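Kinetochore protein Mis16 (Schizosaccharomyces japonicus, PDB 4XYH) recognises histone H4 and the CENP-A-specific chaperone Scm3, and probably acts as a histone chaperone in centromere assembly. Local coordinates at residues 293-298 against 308-313; 52-57 against 133-138; 347-352 against 375-380. All blocks are in the same frame, centred on the assembly; numbering follows the deposited sequence.

All three contacts belong to a WD-repeat beta-propeller. Contacts 1 and 3 each pair neighbouring antiparallel strands within one four-stranded blade, though the blades differ. Contact 2 joins strands 56-58 and 136-140, which belong to two separate sheets. Its centre lies about 9 Å from the centre of the chain, against about 19 Å for contact 1 and 16 Å for contact 3. Each is only partly buried, and the centres stand 21 to 27 Å apart. Chemistry follows place. Contacts 1 and 3 share antiparallel backbone bonds. Contact 1 ends in an exposed arginine-tyrosine stack, and contact 3 adds a buried histidine and an arginine packed against a methionine. Contact 2 works through a threonine hydroxyl and two waters.

Contact 1: 293-298 against 308-313; sequences NDYLLA and LWDLRR
Arg312 lies over the ring of Tyr295. Its CB points toward 293-298. CG and CD then pass above the CD1-CE1 side of the ring, CD 3.7 Å from Tyr295 CD1. NE follows, close to Tyr295 CG and CD1. CZ stands 3.9 Å from the centre of the Tyr295 ring, offset toward the rim. NH1 sits near Tyr295 CD2 and CE2, and NH2 near its CB. The guanidinium is nearly parallel to the ring, with planes 9° apart, so this is a stacked cation-pi contact. A bend at chi3 (-60°) turns the end of the arginine over the ring.

Asp310 holds that group from the side. Arg312 NE reaches Asp310 OD1 at 2.9 Å and Arg312 NH2 reaches Asp310 OD2 at 2.7 Å, a side-on salt bridge. OD1 also takes the backbone N of Arg312 through its anti lone pair, an Asx turn.

Behind this end the strands pair antiparallel. Leu297 and Trp309 exchange two backbone bonds, and Leu311 N bonds Tyr295 O. Leu297 CD2 meets Leu311 CD2 at 3.9 Å, on the side that packs against strand 259-264. Ala298 CB touches Leu308 CD2 at 3.7 Å, facing Trp333 of strand 328-333. The hairpin is thus apolar at Leu297, Ala298, Leu308 and Leu311, and charged at its open end, from Asp310 on. There the carboxylate fixes the rotation of the guanidinium and probably offsets its charge.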
loop_
_atom_site.group_PDB
_atom_site.type_symbol
_atom_site.label_atom_id
_atom_site.label_comp_id
_atom_site.label_asym_id
_atom_site.label_seq_id
_atom_site.Cartn_x
_atom_site.Cartn_y
_atom_site.Cartn_z
ATOM N N ASN A 293 14.543 11.337 2.375
ATOM C CA ASN A 293 15.565 11.060 3.363
ATOM C C ASN A 293 15.940 9.587 3.306
ATOM O O ASN A 293 15.218 8.731 3.834
ATOM C CB ASN A 293 15.050 11.458 4.746
ATOM C CG ASN A 293 16.065 11.224 5.840
ATOM O OD1 ASN A 293 17.058 10.510 5.652
ATOM N ND2 ASN A 293 15.811 11.814 7.005
ATOM N N ASP A 294 17.079 9.305 2.672
ATOM C CA ASP A 294 17.486 7.945 2.337
ATOM C C ASP A 294 17.728 7.035 3.542
ATOM O O ASP A 294 17.898 5.835 3.364
ATOM C CB ASP A 294 18.760 7.962 1.468
ATOM C CG ASP A 294 18.540 8.603 0.094
ATOM O OD1 ASP A 294 17.374 8.716 -0.334
ATOM O OD2 ASP A 294 19.538 8.988 -0.566
ATOM N N TYR A 295 17.759 7.585 4.752
ATOM C CA TYR A 295 18.001 6.771 5.950
ATOM C C TYR A 295 16.748 6.579 6.791
ATOM O O TYR A 295 16.749 5.779 7.734
ATOM C CB TYR A 295 19.114 7.396 6.816
ATOM C CG TYR A 295 20.417 7.497 6.066
ATOM C CD1 TYR A 295 21.265 6.403 5.972
ATOM C CD2 TYR A 295 20.779 8.671 5.406
ATOM C CE1 TYR A 295 22.455 6.471 5.251
ATOM C CE2 TYR A 295 21.972 8.749 4.683
ATOM C CZ TYR A 295 22.799 7.644 4.613
ATOM O OH TYR A 295 23.976 7.703 3.906
ATOM N N LEU A 296 15.684 7.306 6.465
ATOM C CA LEU A 296 14.469 7.248 7.279
ATOM C C LEU A 296 13.480 6.202 6.762
ATOM O O LEU A 296 13.282 6.080 5.545
ATOM C CB LEU A 296 13.784 8.616 7.328
ATOM C CG LEU A 296 12.554 8.753 8.240
ATOM C CD1 LEU A 296 12.891 8.408 9.673
ATOM C CD2 LEU A 296 12.002 10.158 8.193
ATOM N N LEU A 297 12.863 5.458 7.686
ATOM C CA LEU A 297 11.759 4.551 7.342
ATOM C C LEU A 297 10.760 4.404 8.499
ATOM O O LEU A 297 11.037 4.812 9.633
ATOM C CB LEU A 297 12.279 3.167 6.928
ATOM C CG LEU A 297 13.050 2.345 7.970
ATOM C CD1 LEU A 297 12.964 0.876 7.635
ATOM C CD2 LEU A 297 14.514 2.779 8.027
ATOM N N ALA A 298 9.601 3.818 8.201
ATOM C CA ALA A 298 8.546 3.655 9.192
ATOM C C ALA A 298 8.024 2.232 9.194
ATOM O O ALA A 298 7.995 1.573 8.148
ATOM C CB ALA A 298 7.407 4.628 8.921
ATOM N N LEU A 308 9.275 5.044 13.913
ATOM C CA LEU A 308 10.182 5.638 12.919
ATOM C C LEU A 308 11.611 5.179 13.185
ATOM O O LEU A 308 12.001 5.032 14.339
ATOM C CB LEU A 308 10.092 7.169 12.949
ATOM C CG LEU A 308 8.664 7.668 12.697
ATOM C CD1 LEU A 308 8.529 9.149 13.012
ATOM C CD2 LEU A 308 8.274 7.401 11.258
ATOM N N TRP A 309 12.386 4.952 12.123
ATOM C CA TRP A 309 13.724 4.402 12.263
ATOM C C TRP A 309 14.715 5.077 11.328
ATOM O O TRP A 309 14.364 5.521 10.229
ATOM C CB TRP A 309 13.749 2.896 11.963
ATOM C CG TRP A 309 12.741 2.085 12.662
ATOM C CD1 TRP A 309 11.449 1.866 12.270
ATOM C CD2 TRP A 309 12.928 1.338 13.871
ATOM N NE1 TRP A 309 10.821 1.034 13.163
ATOM C CE2 TRP A 309 11.703 0.701 14.158
ATOM C CE3 TRP A 309 14.012 1.143 14.731
ATOM C CZ2 TRP A 309 11.527 -0.107 15.280
ATOM C CZ3 TRP A 309 13.836 0.341 15.851
ATOM C CH2 TRP A 309 12.605 -0.277 16.113
ATOM N N ASP A 310 15.962 5.131 11.764
ATOM C CA ASP A 310 17.059 5.501 10.890
ATOM C C ASP A 310 17.917 4.252 10.677
ATOM O O ASP A 310 18.222 3.546 11.636
ATOM C CB ASP A 310 17.877 6.639 11.498
ATOM C CG ASP A 310 18.960 7.142 10.560
ATOM O OD1 ASP A 310 19.908 6.386 10.259
ATOM O OD2 ASP A 310 18.858 8.302 10.120
ATOM N N LEU A 311 18.293 3.980 9.428
ATOM C CA LEU A 311 19.078 2.789 9.076
ATOM C C LEU A 311 20.415 2.706 9.801
ATOM O O LEU A 311 21.024 1.632 9.886
ATOM C CB LEU A 311 19.345 2.740 7.559
ATOM C CG LEU A 311 18.227 2.342 6.590
ATOM C CD1 LEU A 311 18.720 2.472 5.150
ATOM C CD2 LEU A 311 17.759 0.925 6.867
ATOM N N ARG A 312 20.887 3.839 10.302
ATOM C CA ARG A 312 22.217 3.882 10.908
ATOM C C ARG A 312 22.149 3.574 12.395
ATOM O O ARG A 312 23.167 3.494 13.061
ATOM C CB ARG A 312 22.873 5.242 10.654
ATOM C CG ARG A 312 23.221 5.492 9.194
ATOM C CD ARG A 312 23.442 6.969 8.914
ATOM N NE ARG A 312 22.248 7.767 9.204
ATOM C CZ ARG A 312 22.101 9.062 8.926
ATOM N NH1 ARG A 312 23.070 9.745 8.341
ATOM N NH2 ARG A 312 20.971 9.678 9.233
ATOM N N ARG A 313 20.931 3.382 12.895
ATOM C CA ARG A 313 20.713 3.072 14.310
ATOM C C ARG A 313 19.436 2.247 14.540
ATOM O O ARG A 313 18.556 2.666 15.284
ATOM C CB ARG A 313 20.658 4.382 15.130
ATOM C CG ARG A 313 20.843 4.240 16.641
ATOM C CD ARG A 313 20.456 5.524 17.358
ATOM N NE ARG A 313 19.005 5.659 17.509
ATOM C CZ ARG A 313 18.391 6.672 18.118
ATOM N NH1 ARG A 313 19.092 7.669 18.637
ATOM N NH2 ARG A 313 17.070 6.682 18.221
#

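Contact 2: 52-57 against 133-138; sequences PSLTVE and DVNKAR
Thr55 OG1 is the polar centre of this contact. The backbone N of Ala137 donates to it at 3.1 Å, and Arg138 NH1 adds a weak bond at 3.0 Å, bent to 128°. A water bonds Thr55 OG1 at 2.6 Å and donates to Ala137 O. With OG1 opposite the backbone N (chi1 -177°), the hydroxyl points across to 133-138. The methyl CG2 then packs on Val134 CG1, 3.9 Å away, and on Ala137 CB.

Leu54 lies alongside Asn135, with its CD1 3.6 Å from Asn135 OD1. Asn135 ND2 bonds Gly185 O. A second water accepts from Leu54 N and donates to Val134 O, so the backbones meet through solvent. At the other end Glu57 crosses Arg138 obliquely. Its OE2 rests 3.5 Å from Arg138 CD and 4.4 Å from Arg138 NE, well out of the guanidinium plane, so only the charges feel each other. Glu57 OE1 instead accepts from the backbone N of Phe139.

The second shell sets the arginine. Arg138 NH1 bonds Ala137 O, from above the carbonyl plane, and Arg138 NH2 forms a salt bridge with Asp387, which also accepts from Val56 N. Lys136 CG lies over one face of the guanidinium. Shortened to an alanine, Arg138 would lose its guanidinium and the weak bond to Thr55 OG1, and Asp387 would probably be left without this positive mate.

The segments run in roughly the same direction without a direct backbone hydrogen bond. Each leads into an outermost strand of its sheet: 56-58, beside strand 70-77, and 136-140, beside strand 146-150. Val56 points away from 133-138, onto strands 70-77 and 398-402. The contact ties neighbouring sheets of the propeller together near the centre of the molecule.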
loop_
_atom_site.group_PDB
_atom_site.type_symbol
_atom_site.label_atom_id
_atom_site.label_comp_id
_atom_site.label_asym_id
_atom_site.label_seq_id
_atom_site.Cartn_x
_atom_site.Cartn_y
_atom_site.Cartn_z
ATOM N N PRO A 52 -15.207 -5.970 -3.284
ATOM C CA PRO A 52 -14.113 -5.294 -2.579
ATOM C C PRO A 52 -12.795 -5.372 -3.365
ATOM O O PRO A 52 -12.541 -6.352 -4.091
ATOM C CB PRO A 52 -14.008 -6.064 -1.261
ATOM C CG PRO A 52 -14.641 -7.399 -1.536
ATOM C CD PRO A 52 -15.708 -7.149 -2.558
ATOM N N SER A 53 -11.984 -4.323 -3.240
ATOM C CA SER A 53 -10.618 -4.358 -3.721
ATOM C C SER A 53 -9.671 -4.402 -2.528
ATOM O O SER A 53 -9.878 -3.703 -1.535
ATOM C CB SER A 53 -10.314 -3.144 -4.603
ATOM O OG SER A 53 -8.972 -3.210 -5.083
ATOM N N LEU A 54 -8.637 -5.227 -2.622
ATOM C CA LEU A 54 -7.608 -5.291 -1.583
ATOM C C LEU A 54 -6.457 -4.324 -1.862
ATOM O O LEU A 54 -5.573 -4.131 -1.014
ATOM C CB LEU A 54 -7.057 -6.711 -1.470
ATOM C CG LEU A 54 -8.061 -7.729 -0.939
ATOM C CD1 LEU A 54 -7.587 -9.159 -1.157
ATOM C CD2 LEU A 54 -8.265 -7.450 0.544
ATOM N N THR A 55 -6.461 -3.729 -3.050
ATOM C CA THR A 55 -5.310 -2.951 -3.501
ATOM C C THR A 55 -5.725 -1.692 -4.267
ATOM O O THR A 55 -6.766 -1.666 -4.940
ATOM C CB THR A 55 -4.380 -3.828 -4.392
ATOM O OG1 THR A 55 -3.203 -3.083 -4.772
ATOM C CG2 THR A 55 -5.142 -4.325 -5.669
ATOM N N VAL A 56 -4.914 -0.643 -4.154
ATOM C CA VAL A 56 -5.143 0.571 -4.920
ATOM C C VAL A 56 -3.813 1.279 -5.127
ATOM O O VAL A 56 -2.962 1.288 -4.247
ATOM C CB VAL A 56 -6.158 1.538 -4.224
ATOM C CG1 VAL A 56 -5.613 2.065 -2.897
ATOM C CG2 VAL A 56 -6.500 2.716 -5.131
ATOM N N GLU A 57 -3.636 1.852 -6.311
ATOM C CA GLU A 57 -2.434 2.599 -6.650
ATOM C C GLU A 57 -2.802 3.614 -7.718
ATOM O O GLU A 57 -3.508 3.278 -8.675
ATOM C CB GLU A 57 -1.315 1.671 -7.140
ATOM C CG GLU A 57 0.075 2.298 -7.052
ATOM C CD GLU A 57 1.178 1.426 -7.648
ATOM O OE1 GLU A 57 0.850 0.502 -8.414
ATOM O OE2 GLU A 57 2.381 1.667 -7.366
ATOM N N ASP A 133 -7.991 -13.878 -5.940
ATOM C CA ASP A 133 -8.105 -12.506 -5.459
ATOM C C ASP A 133 -6.874 -11.707 -5.865
ATOM O O ASP A 133 -5.755 -12.225 -5.858
ATOM C CB ASP A 133 -8.249 -12.472 -3.936
ATOM C CG ASP A 133 -9.490 -13.208 -3.429
ATOM O OD1 ASP A 133 -10.496 -13.282 -4.159
ATOM O OD2 ASP A 133 -9.461 -13.700 -2.272
ATOM N N VAL A 134 -7.064 -10.447 -6.227
ATOM C CA VAL A 134 -5.902 -9.612 -6.446
ATOM C C VAL A 134 -5.432 -9.107 -5.073
ATOM O O VAL A 134 -5.926 -8.101 -4.574
ATOM C CB VAL A 134 -6.200 -8.446 -7.398
ATOM C CG1 VAL A 134 -4.941 -7.666 -7.666
ATOM C CG2 VAL A 134 -6.781 -8.969 -8.711
ATOM N N ASN A 135 -4.505 -9.831 -4.447
ATOM C CA ASN A 135 -4.027 -9.428 -3.122
ATOM C C ASN A 135 -3.296 -8.085 -3.167
ATOM O O ASN A 135 -3.498 -7.238 -2.311
ATOM C CB ASN A 135 -3.118 -10.496 -2.529
ATOM C CG ASN A 135 -3.894 -11.621 -1.862
ATOM O OD1 ASN A 135 -5.133 -11.657 -1.887
ATOM N ND2 ASN A 135 -3.163 -12.540 -1.237
ATOM N N LYS A 136 -2.470 -7.890 -4.190
ATOM C CA LYS A 136 -1.771 -6.627 -4.367
ATOM C C LYS A 136 -1.437 -6.447 -5.836
ATOM O O LYS A 136 -1.185 -7.423 -6.535
ATOM C CB LYS A 136 -0.488 -6.560 -3.515
ATOM C CG LYS A 136 0.172 -5.165 -3.544
ATOM C CD LYS A 136 1.168 -4.936 -2.419
ATOM C CE LYS A 136 0.456 -4.654 -1.094
ATOM N NZ LYS A 136 1.425 -4.640 0.036
ATOM N N ALA A 137 -1.466 -5.199 -6.302
ATOM C CA ALA A 137 -1.142 -4.881 -7.691
ATOM C C ALA A 137 -0.295 -3.614 -7.761
ATOM O O ALA A 137 -0.706 -2.550 -7.287
ATOM C CB ALA A 137 -2.413 -4.727 -8.510
ATOM N N ARG A 138 0.883 -3.724 -8.369
ATOM C CA ARG A 138 1.805 -2.593 -8.482
ATOM C C ARG A 138 2.365 -2.439 -9.909
ATOM O O ARG A 138 2.787 -3.429 -10.518
ATOM C CB ARG A 138 2.954 -2.774 -7.484
ATOM C CG ARG A 138 2.522 -2.759 -6.004
ATOM C CD ARG A 138 2.041 -1.362 -5.587
ATOM N NE ARG A 138 1.644 -1.253 -4.183
ATOM C CZ ARG A 138 0.384 -1.302 -3.750
ATOM N NH1 ARG A 138 -0.612 -1.485 -4.611
ATOM N NH2 ARG A 138 0.115 -1.168 -2.451
HETATM O O HOH W 1 -8.281 -6.757 -4.774
HETATM O O HOH W 2 -3.372 -1.571 -6.916
#

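Contact 3: 347-352 against 375-380; sequences DRRVCV and MFMHGG
The imidazole of His378 has Val350 CG2 at its edge, 4.0 Å from His378 CD2. Gly380 N lies over the centre of one ring face, 3.6 Å above it. The ring also stacks with Trp410. Its ND1 and NE2 bond Tyr41 and Gln408, which probably fixes the rotation of the ring. The Arg349 guanidinium has Met377 SD near its plane, at the edge, and Asp347 O above one face, toward its rim. A bend at chi2 (-71°) brings Arg349 CD 3.5 Å from Met377 SD. Arg349 NH2 forms a salt bridge with Glu29 of helix 19-40. Val352 CG2 lies obliquely to the Phe376 ring, which meets Tyr41 edge-to-face.

On the same face of the sheet as Met377, Cys351 SG touches Met377 CE at 3.8 Å. Val352 CB meets Phe376 CB at 4.1 Å.

Five backbone hydrogen bonds join the strands. Val350 and His378 exchange two nearly straight bonds, and Val352 N donates to Phe376 O. Val352 O accepts from both Phe376 N and Met375 N, the latter at 2.9 Å. Beyond the last pair, a water donates to both Arg348 O and His378 O. Asp347 OD1 takes the N of Arg349, closing an Asx turn.

Met375 and Phe376 both face Val352, which makes a classic beta bulge. Strands 350-354 and 374-378 are the third and outermost fourth strands of an antiparallel sheet, the arrangement of a WD-repeat propeller blade.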
loop_
_atom_site.group_PDB
_atom_site.type_symbol
_atom_site.label_atom_id
_atom_site.label_comp_id
_atom_site.label_asym_id
_atom_site.label_seq_id
_atom_site.Cartn_x
_atom_site.Cartn_y
_atom_site.Cartn_z
ATOM N N ASP A 347 -8.947 0.321 13.257
ATOM C CA ASP A 347 -9.846 1.247 13.955
ATOM C C ASP A 347 -10.678 2.075 12.985
ATOM O O ASP A 347 -11.427 2.948 13.413
ATOM C CB ASP A 347 -9.068 2.179 14.906
ATOM C CG ASP A 347 -8.175 3.196 14.175
ATOM O OD1 ASP A 347 -8.242 3.348 12.929
ATOM O OD2 ASP A 347 -7.392 3.865 14.883
ATOM N N ARG A 348 -10.510 1.801 11.687
ATOM C CA ARG A 348 -11.302 2.388 10.595
ATOM C C ARG A 348 -10.900 3.828 10.269
ATOM O O ARG A 348 -11.590 4.511 9.518
ATOM C CB ARG A 348 -12.810 2.333 10.907
ATOM C CG ARG A 348 -13.357 0.953 11.308
ATOM C CD ARG A 348 -14.846 1.032 11.650
ATOM N NE ARG A 348 -15.095 2.027 12.695
ATOM C CZ ARG A 348 -15.045 1.769 14.001
ATOM N NH1 ARG A 348 -14.768 0.552 14.418
ATOM N NH2 ARG A 348 -15.265 2.730 14.890
ATOM N N ARG A 349 -9.773 4.281 10.814
ATOM C CA ARG A 349 -9.305 5.646 10.581
ATOM C C ARG A 349 -8.072 5.694 9.675
ATOM O O ARG A 349 -7.257 4.761 9.644
ATOM C CB ARG A 349 -8.982 6.338 11.910
ATOM C CG ARG A 349 -10.129 6.367 12.904
ATOM C CD ARG A 349 -11.227 7.323 12.451
ATOM N NE ARG A 349 -12.383 7.275 13.342
ATOM C CZ ARG A 349 -13.546 6.697 13.041
ATOM N NH1 ARG A 349 -13.740 6.118 11.849
ATOM N NH2 ARG A 349 -14.521 6.706 13.938
ATOM N N VAL A 350 -7.940 6.788 8.936
ATOM C CA VAL A 350 -6.693 7.087 8.231
ATOM C C VAL A 350 -6.079 8.346 8.855
ATOM O O VAL A 350 -6.675 9.413 8.831
ATOM C CB VAL A 350 -6.917 7.283 6.722
ATOM C CG1 VAL A 350 -5.608 7.598 6.034
ATOM C CG2 VAL A 350 -7.525 6.020 6.099
ATOM N N CYS A 351 -4.900 8.217 9.440
ATOM C CA CYS A 351 -4.246 9.365 10.057
ATOM C C CYS A 351 -3.136 9.927 9.172
ATOM O O CYS A 351 -2.348 9.181 8.595
ATOM C CB CYS A 351 -3.681 8.984 11.427
ATOM S SG CYS A 351 -4.967 8.611 12.684
ATOM N N VAL A 352 -3.092 11.249 9.062
ATOM C CA VAL A 352 -1.995 11.923 8.382
ATOM C C VAL A 352 -1.103 12.552 9.448
ATOM O O VAL A 352 -1.604 13.253 10.333
ATOM C CB VAL A 352 -2.496 13.005 7.406
ATOM C CG1 VAL A 352 -1.325 13.603 6.625
ATOM C CG2 VAL A 352 -3.564 12.434 6.477
ATOM N N MET A 375 -1.732 15.425 12.317
ATOM C CA MET A 375 -2.197 16.579 11.561
ATOM C C MET A 375 -3.655 16.479 11.102
ATOM O O MET A 375 -4.348 17.493 11.009
ATOM C CB MET A 375 -1.292 16.759 10.348
ATOM C CG MET A 375 -1.490 18.044 9.616
ATOM S SD MET A 375 -0.957 17.893 7.899
ATOM C CE MET A 375 -2.557 18.072 7.126
ATOM N N PHE A 376 -4.110 15.263 10.796
ATOM C CA PHE A 376 -5.449 15.049 10.228
ATOM C C PHE A 376 -5.913 13.613 10.400
ATOM O O PHE A 376 -5.133 12.662 10.264
ATOM C CB PHE A 376 -5.466 15.413 8.744
ATOM C CG PHE A 376 -6.837 15.438 8.125
ATOM C CD1 PHE A 376 -7.618 16.586 8.183
ATOM C CD2 PHE A 376 -7.328 14.340 7.446
ATOM C CE1 PHE A 376 -8.866 16.630 7.595
ATOM C CE2 PHE A 376 -8.585 14.370 6.857
ATOM C CZ PHE A 376 -9.360 15.521 6.932
ATOM N N MET A 377 -7.191 13.455 10.703
ATOM C CA MET A 377 -7.781 12.135 10.753
ATOM C C MET A 377 -8.927 12.040 9.773
ATOM O O MET A 377 -9.846 12.861 9.786
ATOM C CB MET A 377 -8.278 11.794 12.149
ATOM C CG MET A 377 -9.245 10.600 12.152
ATOM S SD MET A 377 -9.626 10.076 13.826
ATOM C CE MET A 377 -7.976 9.950 14.513
ATOM N N HIS A 378 -8.865 11.031 8.917
ATOM C CA HIS A 378 -9.943 10.757 7.995
ATOM C C HIS A 378 -10.891 9.709 8.591
ATOM O O HIS A 378 -10.500 8.555 8.797
ATOM C CB HIS A 378 -9.360 10.299 6.666
ATOM C CG HIS A 378 -10.368 9.762 5.712
ATOM N ND1 HIS A 378 -11.309 10.558 5.093
ATOM C CD2 HIS A 378 -10.576 8.505 5.247
ATOM C CE1 HIS A 378 -12.052 9.818 4.295
ATOM N NE2 HIS A 378 -11.621 8.566 4.364
ATOM N N GLY A 379 -12.128 10.121 8.877
ATOM C CA GLY A 379 -13.121 9.249 9.479
ATOM C C GLY A 379 -14.203 8.755 8.524
ATOM O O GLY A 379 -15.256 8.287 8.957
ATOM N N GLY A 380 -13.940 8.832 7.223
ATOM C CA GLY A 380 -14.931 8.459 6.225
ATOM C C GLY A 380 -15.180 6.973 5.995
ATOM O O GLY A 380 -16.174 6.604 5.368
HETATM O O HOH W 3 -11.661 6.428 7.643
#